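Local coordinates for NOVW (Streptomyces niveus, PDB 2C0Z), which catalyses the 3-epimerisation of a dTDP-linked 4-keto-6-deoxy sugar on the pathway to the antibiotic novobiocin, at residues 13-17 against 18-22; 83-87 against 88-92; 120-123 against 124-128; 132-135 against 136-139. One frame throughout, in Å; residues are numbered along the deposited sequence.

Contact 1 (13-17 against 18-22). With EDO (1,2-ethanediol), chain E.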
loop_
_atom_site.group_PDB
_atom_site.type_symbol
_atom_site.label_atom_id
_atom_site.label_comp_id
_atom_site.label_asym_id
_atom_site.label_seq_id
_atom_site.Cartn_x
_atom_site.Cartn_y
_atom_site.Cartn_z
ATOM N N ARG A 13 -15.095 -10.640 -4.725
ATOM C CA ARG A 13 -15.644 -11.936 -5.084
ATOM C C ARG A 13 -14.763 -13.086 -4.643
ATOM O O ARG A 13 -13.561 -13.020 -4.741
ATOM C CB ARG A 13 -15.771 -11.998 -6.587
ATOM C CG ARG A 13 -16.761 -10.975 -7.134
ATOM C CD ARG A 13 -18.192 -11.387 -6.922
ATOM N NE ARG A 13 -18.548 -12.465 -7.843
ATOM C CZ ARG A 13 -19.620 -13.237 -7.731
ATOM N NH1 ARG A 13 -20.479 -13.084 -6.721
ATOM N NH2 ARG A 13 -19.840 -14.180 -8.637
ATOM N N PRO A 14 -15.370 -14.169 -4.198
ATOM C CA PRO A 14 -14.581 -15.330 -3.775
ATOM C C PRO A 14 -13.895 -16.010 -4.959
ATOM O O PRO A 14 -14.471 -16.139 -6.056
ATOM C CB PRO A 14 -15.620 -16.259 -3.147
ATOM C CG PRO A 14 -16.910 -15.776 -3.545
ATOM C CD PRO A 14 -16.827 -14.387 -4.058
ATOM N N LEU A 15 -12.665 -16.454 -4.729
ATOM C CA LEU A 15 -11.974 -17.338 -5.652
ATOM C C LEU A 15 -12.383 -18.781 -5.284
ATOM O O LEU A 15 -13.295 -19.009 -4.489
ATOM C CB LEU A 15 -10.468 -17.075 -5.620
ATOM C CG LEU A 15 -10.023 -15.677 -6.129
ATOM C CD1 LEU A 15 -8.529 -15.601 -6.264
ATOM C CD2 LEU A 15 -10.691 -15.325 -7.447
ATOM N N GLY A 16 -11.722 -19.762 -5.877
ATOM C CA GLY A 16 -12.123 -21.144 -5.688
ATOM C C GLY A 16 -11.705 -21.823 -4.388
ATOM O O GLY A 16 -12.125 -22.942 -4.101
ATOM N N ILE A 17 -10.856 -21.158 -3.615
ATOM C CA ILE A 17 -10.365 -21.605 -2.334
ATOM C C ILE A 17 -11.051 -20.785 -1.259
ATOM O O ILE A 17 -10.997 -19.547 -1.291
ATOM C CB ILE A 17 -8.862 -21.395 -2.254
ATOM C CG1 ILE A 17 -8.159 -22.304 -3.269
ATOM C CG2 ILE A 17 -8.379 -21.629 -0.829
ATOM C CD1 ILE A 17 -6.683 -22.037 -3.392
ATOM N N GLU A 18 -11.716 -21.451 -0.332
ATOM C CA GLU A 18 -12.436 -20.789 0.745
ATOM C C GLU A 18 -11.478 -19.937 1.551
ATOM O O GLU A 18 -10.420 -20.392 1.954
ATOM C CB GLU A 18 -13.092 -21.823 1.657
ATOM C CG GLU A 18 -13.776 -21.269 2.894
ATOM C CD GLU A 18 -14.199 -22.356 3.874
ATOM O OE1 GLU A 18 -13.737 -23.524 3.788
ATOM O OE2 GLU A 18 -15.020 -22.034 4.749
ATOM N N GLY A 19 -11.856 -18.694 1.788
ATOM C CA GLY A 19 -11.000 -17.766 2.494
ATOM C C GLY A 19 -10.160 -16.872 1.608
ATOM O O GLY A 19 -9.400 -16.014 2.115
ATOM N N VAL A 20 -10.297 -17.024 0.299
ATOM C CA VAL A 20 -9.538 -16.233 -0.676
ATOM C C VAL A 20 -10.517 -15.444 -1.531
ATOM O O VAL A 20 -11.491 -16.001 -2.024
ATOM C CB VAL A 20 -8.606 -17.059 -1.595
ATOM C CG1 VAL A 20 -7.843 -16.141 -2.541
ATOM C CG2 VAL A 20 -7.648 -17.873 -0.769
ATOM N N TRP A 21 -10.271 -14.144 -1.657
ATOM C CA TRP A 21 -11.140 -13.213 -2.418
ATOM C C TRP A 21 -10.305 -12.387 -3.370
ATOM O O TRP A 21 -9.147 -12.058 -3.088
ATOM C CB TRP A 21 -11.844 -12.224 -1.487
ATOM C CG TRP A 21 -12.832 -12.811 -0.522
ATOM C CD1 TRP A 21 -12.564 -13.577 0.576
ATOM C CD2 TRP A 21 -14.265 -12.681 -0.574
ATOM N NE1 TRP A 21 -13.735 -13.909 1.221
ATOM C CE2 TRP A 21 -14.790 -13.389 0.527
ATOM C CE3 TRP A 21 -15.151 -12.045 -1.433
ATOM C CZ2 TRP A 21 -16.154 -13.474 0.794
ATOM C CZ3 TRP A 21 -16.533 -12.125 -1.164
ATOM C CH2 TRP A 21 -17.012 -12.839 -0.068
ATOM N N GLU A 22 -10.936 -12.022 -4.484
ATOM C CA GLU A 22 -10.374 -11.073 -5.456
ATOM C C GLU A 22 -11.132 -9.757 -5.305
ATOM O O GLU A 22 -12.358 -9.740 -5.312
ATOM C CB GLU A 22 -10.442 -11.584 -6.888
ATOM C CG GLU A 22 -9.872 -10.582 -7.876
ATOM C CD GLU A 22 -9.748 -11.121 -9.290
ATOM O OE1 GLU A 22 -10.173 -12.246 -9.579
ATOM O OE2 GLU A 22 -9.204 -10.390 -10.132
HETATM C C1 EDO E . -15.486 -17.257 0.632
HETATM O O1 EDO E . -14.919 -18.188 1.529
HETATM C C2 EDO E . -14.271 -16.593 0.004
HETATM O O2 EDO E . -13.455 -17.511 -0.684
#
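Arg13 and Glu22 face each other as an antiparallel hydrogen-bonded pair in a surface beta hairpin, where strand 11-14 turns back into strand 20-30. Arg13 N gives a nearly straight bond to Glu22 O at 2.9 Å, lying in the carbonyl plane, and Glu22 N returns one to Arg13 O at 2.8 Å. One step on, Pro14 and Trp21 form a non-hydrogen-bonded pair. The proline lies obliquely against the indole, its CD 3.7 Å from Trp21 CZ3. Pro14 CA sits over the same indole face as C2 of a bound ethanediol, which lies near the rim of the ring.

Nearer the bend, Leu15 N reaches Val20 O at 3.0 Å, and the two side chains meet at a slant, Leu15 CD1 touching Val20 CG1 at 3.8 Å. The two valine methyls divide the work: CG1, anti to the backbone N (chi1 -179°), meets Leu15, while CG2 meets Ile17 CG2 at 3.8 Å. Ile17 and Val20 continue inward onto Val94 and Ile126, tying the hairpin to the opposing sheet. On this side too, Glu22 OE2 forms a salt bridge with Arg118. Ethanediol, probably from the crystallisation liquor, sits on the Pro14 and Trp21 side, accepting a bond from Gly19 N at its O1 and donating from its O2 to Val20 O; Glu18 OE1 turns to Tyr195.

Val20 N closes the bend onto Ile17 O at 3.1 Å. This is a type II beta turn, with Gly19 at its third position where a positive phi is needed, capping a hairpin on the edge of the RmlC-like cupin fold.

Contact 2 (83-87 against 88-92)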
loop_
_atom_site.group_PDB
_atom_site.type_symbol
_atom_site.label_atom_id
_atom_site.label_comp_id
_atom_site.label_asym_id
_atom_site.label_seq_id
_atom_site.Cartn_x
_atom_site.Cartn_y
_atom_site.Cartn_z
ATOM N N VAL A 83 -2.887 -8.373 -1.049
ATOM C CA VAL A 83 -1.807 -8.160 -2.000
ATOM C C VAL A 83 -2.273 -7.502 -3.285
ATOM O O VAL A 83 -3.300 -7.876 -3.844
ATOM C CB VAL A 83 -0.976 -9.435 -2.256
ATOM C CG1 VAL A 83 -1.782 -10.510 -2.938
ATOM C CG2 VAL A 83 0.297 -9.116 -3.042
ATOM N N THR A 84 -1.466 -6.552 -3.786
ATOM C CA THR A 84 -1.728 -5.946 -5.077
ATOM C C THR A 84 -0.445 -5.617 -5.811
ATOM O O THR A 84 0.620 -5.512 -5.199
ATOM C CB THR A 84 -2.604 -4.686 -4.881
ATOM O OG1 THR A 84 -3.175 -4.298 -6.117
ATOM C CG2 THR A 84 -1.823 -3.472 -4.427
ATOM N N CYS A 85 -0.516 -5.507 -7.126
ATOM C CA CYS A 85 0.655 -5.104 -7.909
ATOM C C CYS A 85 0.517 -3.654 -8.318
ATOM O O CYS A 85 -0.447 -3.272 -8.978
ATOM C CB CYS A 85 0.821 -6.000 -9.118
ATOM S SG CYS A 85 2.151 -5.482 -10.238
ATOM N N VAL A 86 1.452 -2.844 -7.840
ATOM C CA VAL A 86 1.386 -1.380 -8.030
ATOM C C VAL A 86 2.206 -0.912 -9.231
ATOM O O VAL A 86 2.090 0.240 -9.658
ATOM C CB VAL A 86 1.772 -0.607 -6.786
ATOM C CG1 VAL A 86 0.782 -0.874 -5.631
ATOM C CG2 VAL A 86 3.191 -0.887 -6.372
ATOM N N ARG A 87 3.046 -1.781 -9.774
ATOM C CA ARG A 87 3.825 -1.475 -10.970
ATOM C C ARG A 87 4.160 -2.763 -11.667
ATOM O O ARG A 87 4.631 -3.707 -11.034
ATOM C CB ARG A 87 5.104 -0.745 -10.592
ATOM C CG ARG A 87 6.043 -0.388 -11.734
ATOM C CD ARG A 87 7.368 0.021 -11.138
ATOM N NE ARG A 87 8.246 0.777 -11.984
ATOM C CZ ARG A 87 9.257 1.559 -11.525
ATOM N NH1 ARG A 87 9.551 1.724 -10.177
ATOM N NH2 ARG A 87 9.980 2.201 -12.438
ATOM N N GLY A 88 3.942 -2.810 -12.958
ATOM C CA GLY A 88 4.244 -3.997 -13.709
ATOM C C GLY A 88 3.120 -5.012 -13.662
ATOM O O GLY A 88 1.934 -4.664 -13.595
ATOM N N ALA A 89 3.505 -6.281 -13.756
ATOM C CA ALA A 89 2.544 -7.363 -13.781
ATOM C C ALA A 89 3.139 -8.615 -13.165
ATOM O O ALA A 89 4.304 -8.937 -13.385
ATOM C CB ALA A 89 2.082 -7.666 -15.231
ATOM N N VAL A 90 2.319 -9.330 -12.410
ATOM C CA VAL A 90 2.733 -10.614 -11.830
ATOM C C VAL A 90 1.646 -11.647 -12.034
ATOM O O VAL A 90 0.464 -11.317 -12.174
ATOM C CB VAL A 90 3.102 -10.598 -10.326
ATOM C CG1 VAL A 90 4.119 -9.495 -10.010
ATOM C CG2 VAL A 90 1.874 -10.562 -9.419
ATOM N N PHE A 91 2.075 -12.905 -12.107
ATOM C CA PHE A 91 1.177 -14.021 -11.987
ATOM C C PHE A 91 1.188 -14.394 -10.510
ATOM O O PHE A 91 2.188 -14.916 -9.998
ATOM C CB PHE A 91 1.674 -15.160 -12.871
ATOM C CG PHE A 91 0.769 -16.368 -12.894
ATOM C CD1 PHE A 91 -0.477 -16.291 -13.497
ATOM C CD2 PHE A 91 1.177 -17.580 -12.323
ATOM C CE1 PHE A 91 -1.323 -17.424 -13.558
ATOM C CE2 PHE A 91 0.363 -18.723 -12.411
ATOM C CZ PHE A 91 -0.893 -18.627 -13.010
ATOM N N ASP A 92 0.092 -14.115 -9.823
ATOM C CA ASP A 92 -0.009 -14.313 -8.382
ATOM C C ASP A 92 -0.709 -15.625 -8.083
ATOM O O ASP A 92 -1.751 -15.932 -8.659
ATOM C CB ASP A 92 -0.816 -13.163 -7.777
ATOM C CG ASP A 92 -0.771 -13.178 -6.290
ATOM O OD1 ASP A 92 0.254 -12.671 -5.765
ATOM O OD2 ASP A 92 -1.659 -13.737 -5.599
#
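Cys85 points its sulfur into the bend that carries the chain from strand 81-87 into strand 89-96, and there the packing is close. SG stands anti to the backbone N (chi1 174°), which carries it across to the opposite limb, 3.5 Å from Gly88 O. The same sulfur comes within 3.9 Å of Ala89 N and more loosely meets Val90 CG1 at 4.5 Å. Leu139 and Ala137 of strand 136-143 pack against Cys85 and Val90 respectively, so this inner side is buried.

Further from the bend the two limbs spread, from 6.6 Å between Cys85 CA and Ala89 CA to 9.0 Å between Val83 CA and Asp92 CA. In the conformer given, Val83 CG1 still approaches Asp92 OD1, but only to 4.1 Å; the polar partner of that carboxylate is His128.

The outer side is looser within this chain, and the second subunit closes on it. Arg87 leads away from the bend with its chain extended from CG to NE. Its guanidinium NH1 makes a salt bridge to Asp114 of the second subunit, and Val86 packs on Val86 of that subunit. Gly88 adopts phi 84°, where a CB would run into the preceding carbonyl oxygen, and its N is held by Asp114 of its own chain.

Two residues, Val86 and Arg87, stand opposite the single Thr138, which makes a classic beta bulge. It lies at the corner where the chain leaves one sheet of the cupin sandwich for the other.

Contact 3 (120-123 against 124-128)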
loop_
_atom_site.group_PDB
_atom_site.type_symbol
_atom_site.label_atom_id
_atom_site.label_comp_id
_atom_site.label_asym_id
_atom_site.label_seq_id
_atom_site.Cartn_x
_atom_site.Cartn_y
_atom_site.Cartn_z
ATOM N N VAL A 120 -5.727 -9.388 -4.081
ATOM C CA VAL A 120 -6.142 -10.663 -3.564
ATOM C C VAL A 120 -5.988 -10.658 -2.065
ATOM O O VAL A 120 -4.949 -10.250 -1.551
ATOM C CB VAL A 120 -5.353 -11.829 -4.202
ATOM C CG1 VAL A 120 -5.610 -13.129 -3.493
ATOM C CG2 VAL A 120 -5.699 -11.994 -5.656
ATOM N N TYR A 121 -7.036 -11.103 -1.363
ATOM C CA TYR A 121 -7.004 -11.324 0.068
ATOM C C TYR A 121 -6.932 -12.823 0.306
ATOM O O TYR A 121 -7.708 -13.593 -0.251
ATOM C CB TYR A 121 -8.232 -10.751 0.749
ATOM C CG TYR A 121 -8.358 -11.185 2.186
ATOM C CD1 TYR A 121 -7.521 -10.646 3.157
ATOM C CD2 TYR A 121 -9.289 -12.137 2.580
ATOM C CE1 TYR A 121 -7.603 -11.041 4.477
ATOM C CE2 TYR A 121 -9.363 -12.533 3.909
ATOM C CZ TYR A 121 -8.509 -11.979 4.839
ATOM O OH TYR A 121 -8.589 -12.342 6.189
ATOM N N LEU A 122 -5.987 -13.219 1.127
ATOM C CA LEU A 122 -5.857 -14.619 1.528
ATOM C C LEU A 122 -5.822 -14.761 3.024
ATOM O O LEU A 122 -5.126 -14.031 3.718
ATOM C CB LEU A 122 -4.653 -15.291 0.892
ATOM C CG LEU A 122 -3.305 -14.628 0.997
ATOM C CD1 LEU A 122 -2.200 -15.655 1.047
ATOM C CD2 LEU A 122 -3.074 -13.691 -0.184
ATOM N N SER A 123 -6.635 -15.684 3.506
ATOM C CA SER A 123 -6.795 -15.932 4.920
ATOM C C SER A 123 -5.665 -16.803 5.488
ATOM O O SER A 123 -4.759 -17.243 4.787
ATOM C CB SER A 123 -8.124 -16.693 5.147
ATOM O OG SER A 123 -9.256 -15.951 4.756
ATOM N N GLU A 124 -5.750 -17.071 6.784
ATOM C CA GLU A 124 -4.757 -17.872 7.471
ATOM C C GLU A 124 -4.672 -19.284 6.892
ATOM O O GLU A 124 -5.668 -19.880 6.453
ATOM C CB GLU A 124 -5.087 -17.935 8.967
ATOM C CG GLU A 124 -5.165 -16.601 9.682
ATOM C CD GLU A 124 -6.452 -15.768 9.496
ATOM O OE1 GLU A 124 -7.416 -16.111 8.738
ATOM O OE2 GLU A 124 -6.481 -14.680 10.132
ATOM N N GLY A 125 -3.457 -19.791 6.844
ATOM C CA GLY A 125 -3.198 -21.143 6.362
ATOM C C GLY A 125 -3.029 -21.265 4.855
ATOM O O GLY A 125 -2.776 -22.360 4.350
ATOM N N ILE A 126 -3.218 -20.156 4.136
ATOM C CA ILE A 126 -3.084 -20.099 2.686
ATOM C C ILE A 126 -1.689 -19.701 2.333
ATOM O O ILE A 126 -1.109 -18.782 2.925
ATOM C CB ILE A 126 -4.116 -19.121 2.055
ATOM C CG1 ILE A 126 -5.542 -19.512 2.452
ATOM C CG2 ILE A 126 -3.963 -19.058 0.553
ATOM C CD1 ILE A 126 -5.912 -20.885 2.011
ATOM N N GLY A 127 -1.090 -20.429 1.402
ATOM C CA GLY A 127 0.229 -20.104 0.915
ATOM C C GLY A 127 0.192 -19.144 -0.264
ATOM O O GLY A 127 -0.794 -19.054 -0.989
ATOM N N HIS A 128 1.276 -18.417 -0.445
ATOM C CA HIS A 128 1.334 -17.376 -1.461
ATOM C C HIS A 128 2.646 -17.470 -2.217
ATOM O O HIS A 128 3.724 -17.667 -1.647
ATOM C CB HIS A 128 1.178 -16.004 -0.815
ATOM C CG HIS A 128 1.233 -14.880 -1.799
ATOM N ND1 HIS A 128 2.287 -13.990 -1.850
ATOM C CD2 HIS A 128 0.381 -14.519 -2.791
ATOM C CE1 HIS A 128 2.087 -13.141 -2.847
ATOM N NE2 HIS A 128 0.939 -13.440 -3.434
#
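Leu122 lays its side chain obliquely across Ile126, with CB 3.8 Å from Ile126 CG2. The leucine CG lies between the backbone N and the carbonyl carbon (chi1 51°), and from there CD1 reaches over to the far strand. CD1 stands 3.8 Å from Ile126 O and 3.9 Å from His128 CB, so this one methyl bridges two residues of strand 126-132.

At the turn itself Ser123 O is the focus. Ile126 N gives it a weak hydrogen bond at 3.4 Å, and Ile126 CG1 presses to 3.3 Å from the same oxygen. That bond spans a type II beta turn from Ser123 to Ile126, with Gly125 at the third position supplying the positive phi. Glu124 bends at chi2 (78°), which brings OE1 back to within 3.7 Å of Ser123 CB.

Beyond this shell, Ser123 OG, in the conformer given, bonds Gly19 O on the neighbouring hairpin, and Val20 and Val94 pack on Ile126. Lys81, a substrate-binding residue by similarity, lies against Leu122. His128 is held through NE2 by Asp92 OD1, while its backbone bonds to that of His71, the proposed proton acceptor.

The turn thus rests on one weak bond and leaves Glu124 N buried without a partner. The contact sets one leucine methyl against His128 CB and leaves the ring's polar bond to Asp92, which would favour a fixed ring orientation, consistent with the substrate-binding role assigned to His128 by similarity.

Contact 4 (132-135 against 136-139)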
loop_
_atom_site.group_PDB
_atom_site.type_symbol
_atom_site.label_atom_id
_atom_site.label_comp_id
_atom_site.label_asym_id
_atom_site.label_seq_id
_atom_site.Cartn_x
_atom_site.Cartn_y
_atom_site.Cartn_z
ATOM N N ALA A 132 7.061 -12.628 -11.519
ATOM C CA ALA A 132 7.052 -11.377 -12.265
ATOM C C ALA A 132 6.967 -11.647 -13.767
ATOM O O ALA A 132 7.790 -12.381 -14.303
ATOM C CB ALA A 132 8.292 -10.567 -11.955
ATOM N N ILE A 133 5.976 -11.051 -14.424
ATOM C CA ILE A 133 5.759 -11.161 -15.861
ATOM C C ILE A 133 6.475 -10.020 -16.571
ATOM O O ILE A 133 7.111 -10.208 -17.636
ATOM C CB ILE A 133 4.238 -11.085 -16.176
ATOM C CG1 ILE A 133 3.476 -12.281 -15.628
ATOM C CG2 ILE A 133 4.011 -10.928 -17.677
ATOM C CD1 ILE A 133 1.932 -12.030 -15.609
ATOM N N SER A 134 6.384 -8.832 -15.989
ATOM C CA SER A 134 7.044 -7.662 -16.552
ATOM C C SER A 134 8.507 -7.714 -16.251
ATOM O O SER A 134 8.968 -8.474 -15.429
ATOM C CB SER A 134 6.447 -6.367 -16.010
ATOM O OG SER A 134 6.370 -6.365 -14.605
ATOM N N ASP A 135 9.276 -6.889 -16.933
ATOM C CA ASP A 135 10.709 -6.940 -16.755
ATOM C C ASP A 135 11.043 -6.780 -15.270
ATOM O O ASP A 135 11.914 -7.473 -14.747
ATOM C CB ASP A 135 11.381 -5.859 -17.609
ATOM C CG ASP A 135 11.381 -6.215 -19.099
ATOM O OD1 ASP A 135 11.234 -7.419 -19.460
ATOM O OD2 ASP A 135 11.492 -5.335 -19.967
ATOM N N GLU A 136 10.352 -5.873 -14.608
ATOM C CA GLU A 136 10.360 -5.792 -13.137
ATOM C C GLU A 136 8.935 -5.574 -12.688
ATOM O O GLU A 136 8.174 -4.982 -13.432
ATOM C CB GLU A 136 11.216 -4.654 -12.625
ATOM C CG GLU A 136 12.698 -4.777 -13.027
ATOM C CD GLU A 136 13.663 -3.971 -12.160
ATOM O OE1 GLU A 136 13.219 -3.021 -11.459
ATOM O OE2 GLU A 136 14.894 -4.297 -12.190
ATOM N N ALA A 137 8.611 -5.976 -11.456
ATOM C CA ALA A 137 7.237 -5.841 -10.914
ATOM C C ALA A 137 7.281 -5.528 -9.428
ATOM O O ALA A 137 8.101 -6.074 -8.708
ATOM C CB ALA A 137 6.462 -7.119 -11.132
ATOM N N THR A 138 6.378 -4.663 -8.968
ATOM C CA THR A 138 6.328 -4.252 -7.580
ATOM C C THR A 138 4.999 -4.651 -6.944
ATOM O O THR A 138 3.936 -4.242 -7.419
ATOM C CB THR A 138 6.457 -2.710 -7.518
ATOM O OG1 THR A 138 7.667 -2.291 -8.186
ATOM C CG2 THR A 138 6.570 -2.236 -6.066
ATOM N N LEU A 139 5.069 -5.467 -5.898
ATOM C CA LEU A 139 3.915 -5.884 -5.125
ATOM C C LEU A 139 3.877 -5.098 -3.828
ATOM O O LEU A 139 4.920 -4.794 -3.249
ATOM C CB LEU A 139 3.972 -7.375 -4.803
ATOM C CG LEU A 139 3.843 -8.276 -5.994
ATOM C CD1 LEU A 139 3.812 -9.702 -5.480
ATOM C CD2 LEU A 139 2.606 -7.941 -6.765
#
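Ser134 reaches across the bend to Glu136, two residues on. Its CB lies 3.4 Å from Glu136 O. From there OG is wedged between N and C of its own backbone (chi1 51°), which turns the hydroxyl inward over the start of strand 136-143. OG donates to Glu136 O at only 2.6 Å, coming from above the carbonyl plane, 58° out of it, with a C=O...O angle of 117°. The same hydroxyl oxygen stands 3.6 Å from Ala137 CB and accepts a hydrogen bond from Ala89 N, so it is both donor and acceptor.

The bend joins strand 126-132 to strand 136-143, and in this cupin sandwich those strands belong to different sheets. Through its bond with Ala89 N the hydroxyl also ties the connection to the start of strand 89-96, where the backbone of Ile133 bonds that of Ala89 as well. Just inside the serine, Ala132 CB meets Ala137 CB at 4.0 Å, methyl against methyl.

On the outer side, the Glu136 chain is extended beyond CG, with Val61 and Val63 of strand 56-63 alongside the glutamate.

Contact 1 is a surface hairpin closed by paired backbone bonds, whereas contacts 2 and 3 are buried bends held mainly by side-chain packing; contact 4 lies between, with a serine hydroxyl as its chief polar link. Contacts 2, 3 and 4 each carry the chain from one sheet to the other. Contacts 2 and 4 are neighbours, their centres about 7 Å apart, sharing the pairing of strands 81-87 and 136-143; contact 2 also reaches the second subunit. Contacts 1 and 3 meet through strands 20-30 and 119-122, and both contain a type II turn with glycine at its third position. Strands 89-96 and 126-132 bring contacts 2 and 3 together beside the presumed active site.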